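Local coordinates for protein pilus tip adhesin Cpa (Streptococcus pyogenes, PDB 4C0Z) that forms part of the pilus tip of Streptococcus pyogenes and can attach covalently to host cell-surface targets through reactive thioester bonds, thereby mediating adhesion, at residues I[25-29]-I[30-34]; I[55-58]-I[59-62]; I[81-84]-I[85-88]; I[148-151]-I[152-155]; I[163-166]-I[167-171]. All coordinates share one frame; numbering follows the deposited sequence.

Interaction 1 of 5, residues I[25-29]-I[30-34]; sequences YSKGY and PDYSP
The phenol oxygen of Y25 is approached by two partners. The backbone N of S33 donates to Y25 OH over 3.1 Å, at an N-H...O angle of 155°. Water 1 lies 3.1 Å from the same OH and in turn donates to D31 O at 2.9 Å, so the hydroxyl ties together two peptide groups of the following segment. Y25 gets there because CG stands anti to its own N (chi1 -175°), which turns the ring toward Y32 and S33. Y32 meets that ring in a T-shaped stack: its CD1 edge sits over the centre of the Y25 face, with the planes turned 66° apart. One face of Y32 is covered by the S26-K27 peptide, the opposite one by P34 N. Y29 presents a face to P30 CD, a CH-pi contact 3.8 Å from the ring centroid, while Y29 OH is held by N40. Glycerol, probably from the crystallisation liquor, bonds to S26 OG and K27 N. Two backbone bonds set this scaffold, Y29 N to S26 O at 3.0 Å and Y32 N to Y29 O at 3.1 Å. They close consecutive type II beta turns, S26-Y29 and Y29-Y32, with G28 and D31 at the positive-phi third positions and P30 in the second position of the latter, all within the loop joining barrel strands 19-23 and 41-44.

Interaction 2 of 5, residues I[55-58]-I[59-62]; sequences CFNL and TKHF. With SPD (spermidine), chain B.
N57 to K60 form a type I beta turn that swings the chain back on itself after strand 51-56, closed by K60 N donating to N57 O over 3.1 Å. That carbonyl serves twice, since N10 of spermidine also donates to N57 O, at 3.2 Å. Alongside the turn, the aliphatic part of K60 runs next to N57 and points the same way, K60 CD lying 3.8 Å from N57 CB. Their polar ends are held by other parts of the fold: N57 ND2 donates to L87 O, and K60 NZ bonds to K201 O and makes a salt bridge with D156 of the second subunit. This is the reactive site of the thioester domain, C55 and Q204 being the partners of the protein's isoglutamyl cysteine thioester. C55 SG, placed between its backbone N and carbonyl carbon (chi1 65°), faces the mouth of the bend and lies 4.1 Å from F62 CE1, an oblique sulfur-aromatic contact. Spermidine threads the same bend. Its C7 lies over one face of the F62 ring, displaced toward the rim and 3.6 Å from F62 CD2. Spermidine C9 comes 3.7 Å from C55 SG, and L58 CD2 flanks C8 and C9. The ligand also bonds to N57 O and K60 O of the second subunit, placing it between the two copies in the assembly.

Interaction 3 of 5, residues I[81-84]-I[85-88]; sequences NENF and IKLA
E82 and K86, one helical turn apart, run side by side and join in a salt bridge, with K86 NZ 3.0 Å from E82 OE2. The ammonium reaches the anti side of that oxygen, 27° out of the carboxylate plane. E82 CG stands anti to its N (chi1 -171°), whereas K86 CG turns anti to the carbonyl carbon, and both chains then run extended, which brings their ends level along the helix. K86 also passes N83, its CD 4.1 Å from N83 OD1. Beneath these side chains lies the alpha-helical backbone: I85 N bonds to N81 O at 2.9 Å and K86 N to E82 O at 3.1 Å. Toward the end of helix 81-87, L87 N makes only weak bonds, to N83 O and F84 O, but A88 N closes on F84 O at a short 2.7 Å. Further out, N83 ND2 is fixed by E78 O and N81 OD1 by the N of Q99. F84 plunges the other way, onto strand 191-198 and helix 98-108. The helix is thus two-sided: the ion pair lies on its exposed side, where solvent would probably moderate its strength, and the F84 ring packs into the core on the buried one.

Interaction 4 of 5, residues I[148-151]-I[152-155]; sequences KAFQ and QEET
F150 has CG anti to its carbonyl carbon (chi1 -46°), and E153 shares that first setting but bends sharply at chi2 (87°), so the carboxylate curls back toward the start of its own helix. E153 OE1 thereby comes to 3.3 Å from F150 CA and 4.0 Å from F150 CB. The acid carbon, E153 CD, lies at the edge of the phenyl ring near its plane, 4.1 Å from F150 CD1, and the two flat groups stand almost perpendicular, 86° apart. The carboxylate is therefore packed against the rim of the ring and not over a face. On one face of that ring sits the methyl group of A149. F150 is the N-cap residue of helix 151-157, with a positive phi that turns the incoming loop into the first helical turn. Its side chain carries no polar atom for capping, and its carbonyl opens the helical pattern instead: E154 N donates to F150 O over 2.8 Å. A carboxylate folded over an amino-terminal helix end would be expected to interact favourably with the helix dipole. E154 CB rests against F150 O at 3.3 Å. Two side chains return to nearby carbonyls. Q151 NE2 donates to K148 O, 3.0 Å away, in the carbonyl plane on a lone pair, linking the loop before the helix to its first residue; T155 OG1 donates to Q152 O at 3.1 Å. The phenyl group of F150 inserts between helices 123-138 and 161-174, touching L128, V129 and N132 on the former and L164 and L171 on the latter, while Q152 NE2 donates to K86 O of the second subunit.

Interaction 5 of 5, residues I[163-166]-I[167-171]; sequences QLQL and MRNAL
Backbone bonds come first: M167 N to Q163 O at 2.9 Å, R168 N to L164 O at 3.0 Å, N169 N to Q165 O at 3.1 Å and A170 N to L166 O at 3.0 Å make an unbroken run of alpha-helical turns in helix 161-174. Packing contacts follow the same four-residue spacing. L164, its CG anti to N (chi1 -177°), spreads both methyl groups beneath R168, and CD2 sits 3.4 Å from the guanidinium plane, over one face and toward the rim. M167 folds back at chi3 so that its CE methyl group lies 3.6 Å from Q163 CB, on the side of the helix that packs against helix 123-138 at N125 and V129. Among the polar groups, the amides of Q165 and N169 pass crosswise with their planes 90° apart, bringing NE2 and ND2 to 3.6 Å without bonding. R168, extended from CG to NE, carries its guanidinium off the side of the helix, where NE donates to A149 O. Q163 is held at both ends of its amide, OE1 taking N125 ND2 and D122 N while NE2 donates to G120 O. The leucine thus covers one guanidinium face with hydrocarbon while NE, in the plane of the group, keeps its bond to A149 O, so apolar packing and hydrogen bonding use different parts of one cation.

How the interactions relate
Each interaction joins adjoining segments, so none closes a long loop, and the five follow in series from the N terminus, neither nesting nor crossing. Interaction 1 folds the loop between strands 19-23 and 41-44. Interaction 2 then turns the chain after strand 51-56, its centre about 21 Å from that of interaction 1. Interaction 3 adds a helix after strand 72-78 and touches interaction 2, F56 CE2 packing against the L87-A88 peptide. Interactions 4 and 5 lie in the helical part, on consecutive helices that meet through E154 on L164 and F150 on M167 O. Interactions 3 and 5 are on opposite sides of the chain's centre.

Interaction 1 of 5, residues I[25-29]-I[30-34]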
loop_
_atom_site.group_PDB
_atom_site.type_symbol
_atom_site.label_atom_id
_atom_site.label_comp_id
_atom_site.label_asym_id
_atom_site.label_seq_id
_atom_site.Cartn_x
_atom_site.Cartn_y
_atom_site.Cartn_z
ATOM N N TYR I 25 0.656 -13.683 11.176
ATOM C CA TYR I 25 -0.711 -13.445 11.634
ATOM C C TYR I 25 -1.568 -14.228 10.640
ATOM O O TYR I 25 -1.990 -13.715 9.606
ATOM C CB TYR I 25 -1.076 -11.941 11.649
ATOM C CG TYR I 25 -2.453 -11.711 12.237
ATOM C CD1 TYR I 25 -2.701 -11.932 13.590
ATOM C CD2 TYR I 25 -3.521 -11.330 11.432
ATOM C CE1 TYR I 25 -3.969 -11.738 14.132
ATOM C CE2 TYR I 25 -4.794 -11.135 11.964
ATOM C CZ TYR I 25 -5.008 -11.323 13.318
ATOM O OH TYR I 25 -6.263 -11.152 13.842
ATOM N N SER I 26 -1.757 -15.511 10.957
ATOM C CA SER I 26 -2.366 -16.532 10.123
ATOM C C SER I 26 -3.001 -17.613 11.044
ATOM O O SER I 26 -2.801 -17.564 12.249
ATOM C CB SER I 26 -1.250 -17.152 9.290
ATOM O OG SER I 26 -1.729 -18.101 8.362
ATOM N N LYS I 27 -3.748 -18.587 10.479
ATOM C CA LYS I 27 -4.372 -19.677 11.255
ATOM C C LYS I 27 -3.349 -20.311 12.201
ATOM O O LYS I 27 -2.238 -20.652 11.786
ATOM C CB LYS I 27 -4.970 -20.765 10.335
ATOM C CG LYS I 27 -6.365 -20.444 9.807
ATOM C CD LYS I 27 -6.897 -21.590 8.958
ATOM C CE LYS I 27 -8.279 -21.320 8.424
ATOM N NZ LYS I 27 -9.312 -21.670 9.419
ATOM N N GLY I 28 -3.704 -20.404 13.474
ATOM C CA GLY I 28 -2.799 -20.936 14.488
ATOM C C GLY I 28 -2.277 -19.862 15.428
ATOM O O GLY I 28 -1.872 -20.164 16.558
ATOM N N TYR I 29 -2.270 -18.593 14.966
ATOM C CA TYR I 29 -1.829 -17.470 15.781
ATOM C C TYR I 29 -2.906 -17.195 16.848
ATOM O O TYR I 29 -4.086 -17.298 16.525
ATOM C CB TYR I 29 -1.588 -16.229 14.902
ATOM C CG TYR I 29 -0.905 -15.090 15.620
ATOM C CD1 TYR I 29 -1.641 -14.164 16.355
ATOM C CD2 TYR I 29 0.477 -14.936 15.568
ATOM C CE1 TYR I 29 -1.014 -13.128 17.044
ATOM C CE2 TYR I 29 1.112 -13.891 16.234
ATOM C CZ TYR I 29 0.363 -12.991 16.975
ATOM O OH TYR I 29 0.992 -11.974 17.647
ATOM N N PRO I 30 -2.538 -16.890 18.125
ATOM C CA PRO I 30 -3.575 -16.638 19.147
ATOM C C PRO I 30 -4.515 -15.472 18.813
ATOM O O PRO I 30 -4.059 -14.369 18.487
ATOM C CB PRO I 30 -2.766 -16.377 20.422
ATOM C CG PRO I 30 -1.412 -15.989 19.953
ATOM C CD PRO I 30 -1.183 -16.779 18.707
ATOM N N ASP I 31 -5.838 -15.745 18.865
ATOM C CA ASP I 31 -6.941 -14.809 18.576
ATOM C C ASP I 31 -7.005 -14.393 17.099
ATOM O O ASP I 31 -7.643 -13.390 16.776
ATOM C CB ASP I 31 -6.920 -13.572 19.512
ATOM C CG ASP I 31 -8.282 -13.119 20.019
ATOM O OD1 ASP I 31 -9.126 -12.706 19.186
ATOM O OD2 ASP I 31 -8.478 -13.104 21.252
ATOM N N TYR I 32 -6.391 -15.184 16.199
ATOM C CA TYR I 32 -6.375 -14.890 14.774
ATOM C C TYR I 32 -7.770 -14.765 14.174
ATOM O O TYR I 32 -8.606 -15.649 14.360
ATOM C CB TYR I 32 -5.580 -15.953 13.975
ATOM C CG TYR I 32 -5.701 -15.761 12.474
ATOM C CD1 TYR I 32 -5.079 -14.687 11.836
ATOM C CD2 TYR I 32 -6.500 -16.604 11.702
ATOM C CE1 TYR I 32 -5.242 -14.465 10.472
ATOM C CE2 TYR I 32 -6.640 -16.409 10.328
ATOM C CZ TYR I 32 -5.998 -15.342 9.720
ATOM O OH TYR I 32 -6.131 -15.105 8.380
ATOM N N SER I 33 -7.982 -13.698 13.394
ATOM C CA SER I 33 -9.205 -13.484 12.625
ATOM C C SER I 33 -8.796 -13.077 11.205
ATOM O O SER I 33 -8.020 -12.129 11.054
ATOM C CB SER I 33 -10.087 -12.410 13.255
ATOM O OG SER I 33 -11.140 -12.147 12.349
ATOM N N PRO I 34 -9.320 -13.748 10.154
ATOM C CA PRO I 34 -8.962 -13.360 8.787
ATOM C C PRO I 34 -9.596 -12.028 8.335
ATOM O O PRO I 34 -9.266 -11.536 7.260
ATOM C CB PRO I 34 -9.457 -14.537 7.949
ATOM C CG PRO I 34 -10.575 -15.090 8.706
ATOM C CD PRO I 34 -10.279 -14.873 10.161
HETATM O O HOH W 1 -6.066 -10.907 16.916
#

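Interaction 2 of 5, residues I[55-58]-I[59-62]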
loop_
_atom_site.group_PDB
_atom_site.type_symbol
_atom_site.label_atom_id
_atom_site.label_comp_id
_atom_site.label_asym_id
_atom_site.label_seq_id
_atom_site.Cartn_x
_atom_site.Cartn_y
_atom_site.Cartn_z
ATOM N N CYS I 55 7.547 -4.306 6.712
ATOM C CA CYS I 55 7.584 -4.147 5.269
ATOM C C CYS I 55 7.737 -2.711 4.819
ATOM O O CYS I 55 7.506 -1.779 5.591
ATOM C CB CYS I 55 6.361 -4.798 4.629
ATOM S SG CYS I 55 4.795 -4.020 5.078
ATOM N N PHE I 56 8.074 -2.547 3.537
ATOM C CA PHE I 56 8.108 -1.283 2.813
ATOM C C PHE I 56 7.712 -1.538 1.364
ATOM O O PHE I 56 7.609 -2.703 0.988
ATOM C CB PHE I 56 9.404 -0.499 3.005
ATOM C CG PHE I 56 10.703 -1.074 2.517
ATOM C CD1 PHE I 56 11.406 -1.994 3.290
ATOM C CD2 PHE I 56 11.309 -0.577 1.370
ATOM C CE1 PHE I 56 12.666 -2.447 2.892
ATOM C CE2 PHE I 56 12.570 -1.034 0.970
ATOM C CZ PHE I 56 13.244 -1.958 1.738
ATOM N N ASN I 57 7.445 -0.472 0.564
ATOM C CA ASN I 57 6.908 -0.486 -0.810
ATOM C C ASN I 57 5.402 -0.722 -0.714
ATOM O O ASN I 57 4.918 -1.835 -0.938
ATOM C CB ASN I 57 7.554 -1.515 -1.732
ATOM C CG ASN I 57 9.068 -1.480 -1.766
ATOM O OD1 ASN I 57 9.736 -2.403 -1.324
ATOM N ND2 ASN I 57 9.639 -0.448 -2.309
ATOM N N LEU I 58 4.660 0.333 -0.350
ATOM C CA LEU I 58 3.211 0.275 -0.164
ATOM C C LEU I 58 2.418 -0.165 -1.381
ATOM O O LEU I 58 1.302 -0.648 -1.223
ATOM C CB LEU I 58 2.676 1.625 0.345
ATOM C CG LEU I 58 3.020 2.014 1.769
ATOM C CD1 LEU I 58 2.494 3.413 2.067
ATOM C CD2 LEU I 58 2.437 1.018 2.748
ATOM N N THR I 59 2.953 0.017 -2.585
ATOM C CA THR I 59 2.208 -0.319 -3.802
ATOM C C THR I 59 2.457 -1.771 -4.240
ATOM O O THR I 59 1.902 -2.192 -5.245
ATOM C CB THR I 59 2.459 0.715 -4.927
ATOM O OG1 THR I 59 3.791 0.556 -5.391
ATOM C CG2 THR I 59 2.251 2.143 -4.471
ATOM N N LYS I 60 3.247 -2.537 -3.474
ATOM C CA LYS I 60 3.537 -3.956 -3.750
ATOM C C LYS I 60 2.731 -4.868 -2.835
ATOM O O LYS I 60 2.011 -4.364 -1.985
ATOM C CB LYS I 60 5.050 -4.248 -3.714
ATOM C CG LYS I 60 5.759 -3.505 -4.847
ATOM C CD LYS I 60 7.241 -3.709 -4.803
ATOM C CE LYS I 60 7.858 -3.055 -6.017
ATOM N NZ LYS I 60 9.197 -3.626 -6.310
ATOM N N HIS I 61 2.780 -6.193 -3.054
ATOM C CA HIS I 61 1.982 -7.153 -2.289
ATOM C C HIS I 61 2.580 -7.453 -0.938
ATOM O O HIS I 61 3.796 -7.613 -0.815
ATOM C CB HIS I 61 1.836 -8.491 -3.043
ATOM C CG HIS I 61 0.870 -8.475 -4.179
ATOM N ND1 HIS I 61 -0.485 -8.613 -3.973
ATOM C CD2 HIS I 61 1.103 -8.373 -5.509
ATOM C CE1 HIS I 61 -1.037 -8.546 -5.175
ATOM N NE2 HIS I 61 -0.116 -8.432 -6.134
ATOM N N PHE I 62 1.702 -7.620 0.073
ATOM C CA PHE I 62 2.122 -8.053 1.405
ATOM C C PHE I 62 2.717 -9.464 1.269
ATOM O O PHE I 62 2.220 -10.229 0.450
ATOM C CB PHE I 62 0.887 -8.193 2.335
ATOM C CG PHE I 62 0.477 -6.957 3.103
ATOM C CD1 PHE I 62 1.273 -6.463 4.128
ATOM C CD2 PHE I 62 -0.741 -6.327 2.841
ATOM C CE1 PHE I 62 0.896 -5.322 4.838
ATOM C CE2 PHE I 62 -1.127 -5.208 3.565
ATOM C CZ PHE I 62 -0.297 -4.711 4.566
HETATM N N1 SPD B . -4.214 -1.386 -2.198
HETATM C C2 SPD B . -3.148 -1.042 -3.130
HETATM C C3 SPD B . -1.782 -1.480 -2.572
HETATM C C4 SPD B . -1.846 -2.830 -1.879
HETATM C C5 SPD B . -0.494 -3.025 -1.199
HETATM N N6 SPD B . -0.644 -3.405 0.195
HETATM C C7 SPD B . 0.660 -3.765 0.816
HETATM C C8 SPD B . 1.142 -2.615 1.761
HETATM C C9 SPD B . 2.527 -2.972 2.381
HETATM N N10 SPD B . 3.506 -3.431 1.388
#

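Interaction 3 of 5, residues I[81-84]-I[85-88]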
loop_
_atom_site.group_PDB
_atom_site.type_symbol
_atom_site.label_atom_id
_atom_site.label_comp_id
_atom_site.label_asym_id
_atom_site.label_seq_id
_atom_site.Cartn_x
_atom_site.Cartn_y
_atom_site.Cartn_z
ATOM N N ASN I 81 21.831 3.384 3.686
ATOM C CA ASN I 81 21.001 4.365 2.964
ATOM C C ASN I 81 20.986 4.056 1.462
ATOM O O ASN I 81 19.941 4.178 0.822
ATOM C CB ASN I 81 21.492 5.792 3.214
ATOM C CG ASN I 81 21.178 6.297 4.604
ATOM O OD1 ASN I 81 20.038 6.225 5.081
ATOM N ND2 ASN I 81 22.179 6.835 5.288
ATOM N N GLU I 82 22.142 3.615 0.920
ATOM C CA GLU I 82 22.320 3.219 -0.478
ATOM C C GLU I 82 21.354 2.082 -0.857
ATOM O O GLU I 82 20.696 2.182 -1.890
ATOM C CB GLU I 82 23.786 2.816 -0.735
ATOM C CG GLU I 82 24.149 2.585 -2.197
ATOM C CD GLU I 82 25.585 2.157 -2.470
ATOM O OE1 GLU I 82 26.490 2.501 -1.673
ATOM O OE2 GLU I 82 25.801 1.458 -3.487
ATOM N N ASN I 83 21.237 1.041 -0.010
ATOM C CA ASN I 83 20.336 -0.080 -0.262
ATOM C C ASN I 83 18.856 0.312 -0.164
ATOM O O ASN I 83 18.053 -0.232 -0.921
ATOM C CB ASN I 83 20.675 -1.287 0.602
ATOM C CG ASN I 83 21.919 -2.004 0.134
ATOM O OD1 ASN I 83 22.256 -2.019 -1.055
ATOM N ND2 ASN I 83 22.613 -2.645 1.054
ATOM N N PHE I 84 18.513 1.307 0.688
ATOM C CA PHE I 84 17.139 1.825 0.772
ATOM C C PHE I 84 16.795 2.587 -0.476
ATOM O O PHE I 84 15.711 2.397 -1.010
ATOM C CB PHE I 84 16.922 2.736 1.986
ATOM C CG PHE I 84 16.523 1.998 3.235
ATOM C CD1 PHE I 84 15.335 1.275 3.286
ATOM C CD2 PHE I 84 17.344 2.007 4.359
ATOM C CE1 PHE I 84 14.971 0.586 4.440
ATOM C CE2 PHE I 84 16.975 1.322 5.515
ATOM C CZ PHE I 84 15.799 0.607 5.548
ATOM N N ILE I 85 17.711 3.443 -0.956
ATOM C CA ILE I 85 17.466 4.214 -2.175
ATOM C C ILE I 85 17.274 3.268 -3.380
ATOM O O ILE I 85 16.399 3.505 -4.215
ATOM C CB ILE I 85 18.550 5.292 -2.363
ATOM C CG1 ILE I 85 18.361 6.417 -1.312
ATOM C CG2 ILE I 85 18.544 5.860 -3.790
ATOM C CD1 ILE I 85 19.644 7.123 -0.870
ATOM N N LYS I 86 18.035 2.167 -3.415
ATOM C CA LYS I 86 17.950 1.167 -4.478
ATOM C C LYS I 86 16.624 0.394 -4.471
ATOM O O LYS I 86 16.159 0.002 -5.539
ATOM C CB LYS I 86 19.121 0.171 -4.375
ATOM C CG LYS I 86 20.447 0.710 -4.903
ATOM C CD LYS I 86 21.582 -0.288 -4.667
ATOM C CE LYS I 86 22.924 0.264 -5.070
ATOM N NZ LYS I 86 24.027 -0.679 -4.743
ATOM N N LEU I 87 16.053 0.128 -3.281
ATOM C CA LEU I 87 14.847 -0.705 -3.164
ATOM C C LEU I 87 13.540 0.013 -2.799
ATOM O O LEU I 87 12.475 -0.528 -3.078
ATOM C CB LEU I 87 15.109 -1.842 -2.162
ATOM C CG LEU I 87 16.200 -2.833 -2.568
ATOM C CD1 LEU I 87 16.547 -3.748 -1.434
ATOM C CD2 LEU I 87 15.792 -3.624 -3.822
ATOM N N ALA I 88 13.603 1.180 -2.168
ATOM C CA ALA I 88 12.407 1.914 -1.765
ATOM C C ALA I 88 11.913 2.794 -2.897
ATOM O O ALA I 88 12.720 3.358 -3.636
ATOM C CB ALA I 88 12.672 2.750 -0.517
#

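Interaction 4 of 5, residues I[148-151]-I[152-155]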
loop_
_atom_site.group_PDB
_atom_site.type_symbol
_atom_site.label_atom_id
_atom_site.label_comp_id
_atom_site.label_asym_id
_atom_site.label_seq_id
_atom_site.Cartn_x
_atom_site.Cartn_y
_atom_site.Cartn_z
ATOM N N LYS I 148 -5.530 12.176 15.047
ATOM C CA LYS I 148 -6.508 11.681 14.081
ATOM C C LYS I 148 -6.106 10.314 13.476
ATOM O O LYS I 148 -6.879 9.751 12.699
ATOM C CB LYS I 148 -6.696 12.716 12.960
ATOM C CG LYS I 148 -7.422 13.980 13.392
ATOM C CD LYS I 148 -7.544 14.979 12.254
ATOM C CE LYS I 148 -8.227 16.248 12.709
ATOM N NZ LYS I 148 -8.242 17.280 11.643
ATOM N N ALA I 149 -4.910 9.785 13.822
ATOM C CA ALA I 149 -4.407 8.510 13.296
ATOM C C ALA I 149 -5.241 7.292 13.717
ATOM O O ALA I 149 -5.946 7.350 14.721
ATOM C CB ALA I 149 -2.949 8.310 13.688
ATOM N N PHE I 150 -5.158 6.193 12.929
ATOM C CA PHE I 150 -5.810 4.899 13.151
ATOM C C PHE I 150 -7.355 4.951 13.158
ATOM O O PHE I 150 -7.987 4.109 13.798
ATOM C CB PHE I 150 -5.269 4.205 14.416
ATOM C CG PHE I 150 -3.764 4.209 14.538
ATOM C CD1 PHE I 150 -2.968 3.540 13.609
ATOM C CD2 PHE I 150 -3.137 4.891 15.569
ATOM C CE1 PHE I 150 -1.572 3.564 13.709
ATOM C CE2 PHE I 150 -1.740 4.905 15.677
ATOM C CZ PHE I 150 -0.967 4.227 14.755
ATOM N N GLN I 151 -7.958 5.892 12.395
ATOM C CA GLN I 151 -9.412 5.999 12.296
ATOM C C GLN I 151 -10.040 4.760 11.634
ATOM O O GLN I 151 -11.045 4.246 12.139
ATOM C CB GLN I 151 -9.829 7.295 11.605
ATOM C CG GLN I 151 -9.978 8.460 12.584
ATOM C CD GLN I 151 -10.430 9.729 11.901
ATOM O OE1 GLN I 151 -11.487 9.784 11.250
ATOM N NE2 GLN I 151 -9.649 10.787 12.052
ATOM N N GLN I 152 -9.431 4.257 10.542
ATOM C CA GLN I 152 -9.910 3.049 9.851
ATOM C C GLN I 152 -9.689 1.809 10.718
ATOM O O GLN I 152 -10.596 0.985 10.842
ATOM C CB GLN I 152 -9.258 2.875 8.458
ATOM C CG GLN I 152 -9.727 3.883 7.399
ATOM C CD GLN I 152 -11.210 3.859 7.094
ATOM O OE1 GLN I 152 -11.801 2.821 6.782
ATOM N NE2 GLN I 152 -11.826 5.024 7.146
ATOM N N GLU I 153 -8.507 1.715 11.356
ATOM C CA GLU I 153 -8.136 0.631 12.278
ATOM C C GLU I 153 -9.081 0.592 13.488
ATOM O O GLU I 153 -9.416 -0.493 13.957
ATOM C CB GLU I 153 -6.680 0.787 12.750
ATOM C CG GLU I 153 -5.634 0.511 11.680
ATOM C CD GLU I 153 -5.224 1.668 10.780
ATOM O OE1 GLU I 153 -5.949 2.691 10.730
ATOM O OE2 GLU I 153 -4.179 1.537 10.101
ATOM N N GLU I 154 -9.536 1.772 13.968
ATOM C CA GLU I 154 -10.472 1.885 15.094
ATOM C C GLU I 154 -11.769 1.138 14.786
ATOM O O GLU I 154 -12.245 0.402 15.646
ATOM C CB GLU I 154 -10.773 3.356 15.433
ATOM C CG GLU I 154 -11.601 3.541 16.700
ATOM C CD GLU I 154 -12.199 4.918 16.941
ATOM O OE1 GLU I 154 -11.843 5.874 16.211
ATOM O OE2 GLU I 154 -13.004 5.044 17.893
ATOM N N THR I 155 -12.336 1.323 13.575
ATOM C CA THR I 155 -13.581 0.656 13.184
ATOM C C THR I 155 -13.329 -0.783 12.729
ATOM O O THR I 155 -14.103 -1.665 13.110
ATOM C CB THR I 155 -14.406 1.480 12.178
ATOM O OG1 THR I 155 -13.593 1.860 11.072
ATOM C CG2 THR I 155 -15.025 2.726 12.808
#

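Interaction 5 of 5, residues I[163-166]-I[167-171]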
loop_
_atom_site.group_PDB
_atom_site.type_symbol
_atom_site.label_atom_id
_atom_site.label_comp_id
_atom_site.label_asym_id
_atom_site.label_seq_id
_atom_site.Cartn_x
_atom_site.Cartn_y
_atom_site.Cartn_z
ATOM N N GLN I 163 -6.555 1.794 24.262
ATOM C CA GLN I 163 -5.586 1.315 23.276
ATOM C C GLN I 163 -5.342 2.364 22.200
ATOM O O GLN I 163 -4.188 2.652 21.890
ATOM C CB GLN I 163 -6.031 -0.021 22.643
ATOM C CG GLN I 163 -5.814 -1.243 23.527
ATOM C CD GLN I 163 -4.353 -1.501 23.818
ATOM O OE1 GLN I 163 -3.561 -1.867 22.937
ATOM N NE2 GLN I 163 -3.971 -1.319 25.072
ATOM N N LEU I 164 -6.424 2.957 21.660
ATOM C CA LEU I 164 -6.355 3.985 20.620
ATOM C C LEU I 164 -5.526 5.207 21.042
ATOM O O LEU I 164 -4.678 5.648 20.262
ATOM C CB LEU I 164 -7.765 4.389 20.143
ATOM C CG LEU I 164 -7.858 5.412 18.992
ATOM C CD1 LEU I 164 -7.244 4.867 17.678
ATOM C CD2 LEU I 164 -9.289 5.836 18.775
ATOM N N GLN I 165 -5.735 5.722 22.276
ATOM C CA GLN I 165 -4.977 6.866 22.784
ATOM C C GLN I 165 -3.489 6.539 22.951
ATOM O O GLN I 165 -2.655 7.353 22.553
ATOM C CB GLN I 165 -5.604 7.417 24.089
ATOM C CG GLN I 165 -5.031 8.730 24.633
ATOM C CD GLN I 165 -4.660 9.763 23.596
ATOM O OE1 GLN I 165 -5.480 10.231 22.788
ATOM N NE2 GLN I 165 -3.402 10.162 23.630
ATOM N N LEU I 166 -3.160 5.344 23.499
ATOM C CA LEU I 166 -1.774 4.891 23.677
ATOM C C LEU I 166 -1.074 4.747 22.324
ATOM O O LEU I 166 0.081 5.160 22.188
ATOM C CB LEU I 166 -1.716 3.554 24.437
ATOM C CG LEU I 166 -2.025 3.562 25.941
ATOM C CD1 LEU I 166 -2.091 2.150 26.471
ATOM C CD2 LEU I 166 -0.993 4.355 26.734
ATOM N N MET I 167 -1.789 4.199 21.321
ATOM C CA MET I 167 -1.253 3.993 19.977
ATOM C C MET I 167 -0.915 5.316 19.295
ATOM O O MET I 167 0.189 5.459 18.770
ATOM C CB MET I 167 -2.203 3.137 19.126
ATOM C CG MET I 167 -2.178 1.668 19.499
ATOM S SD MET I 167 -3.296 0.717 18.455
ATOM C CE MET I 167 -4.650 0.667 19.410
ATOM N N ARG I 168 -1.837 6.295 19.363
ATOM C CA ARG I 168 -1.673 7.634 18.788
ATOM C C ARG I 168 -0.470 8.374 19.378
ATOM O O ARG I 168 0.304 8.997 18.640
ATOM C CB ARG I 168 -2.961 8.448 18.964
ATOM C CG ARG I 168 -4.081 7.988 18.052
ATOM C CD ARG I 168 -5.381 8.711 18.311
ATOM N NE ARG I 168 -6.305 8.488 17.202
ATOM C CZ ARG I 168 -7.618 8.692 17.246
ATOM N NH1 ARG I 168 -8.194 9.131 18.360
ATOM N NH2 ARG I 168 -8.366 8.459 16.175
ATOM N N ASN I 169 -0.296 8.272 20.705
ATOM C CA ASN I 169 0.807 8.908 21.421
ATOM C C ASN I 169 2.146 8.250 21.092
ATOM O O ASN I 169 3.143 8.958 20.906
ATOM C CB ASN I 169 0.555 8.915 22.933
ATOM C CG ASN I 169 0.961 10.200 23.611
ATOM O OD1 ASN I 169 2.019 10.783 23.332
ATOM N ND2 ASN I 169 0.078 10.721 24.456
ATOM N N ALA I 170 2.163 6.900 21.000
ATOM C CA ALA I 170 3.369 6.138 20.679
ATOM C C ALA I 170 3.845 6.412 19.250
ATOM O O ALA I 170 5.051 6.533 19.042
ATOM C CB ALA I 170 3.140 4.655 20.898
ATOM N N LEU I 171 2.905 6.577 18.285
ATOM C CA LEU I 171 3.219 6.911 16.888
ATOM C C LEU I 171 3.866 8.293 16.807
ATOM O O LEU I 171 4.889 8.445 16.131
ATOM C CB LEU I 171 1.967 6.833 15.989
ATOM C CG LEU I 171 2.169 7.174 14.496
ATOM C CD1 LEU I 171 3.034 6.127 13.777
ATOM C CD2 LEU I 171 0.829 7.353 13.795
#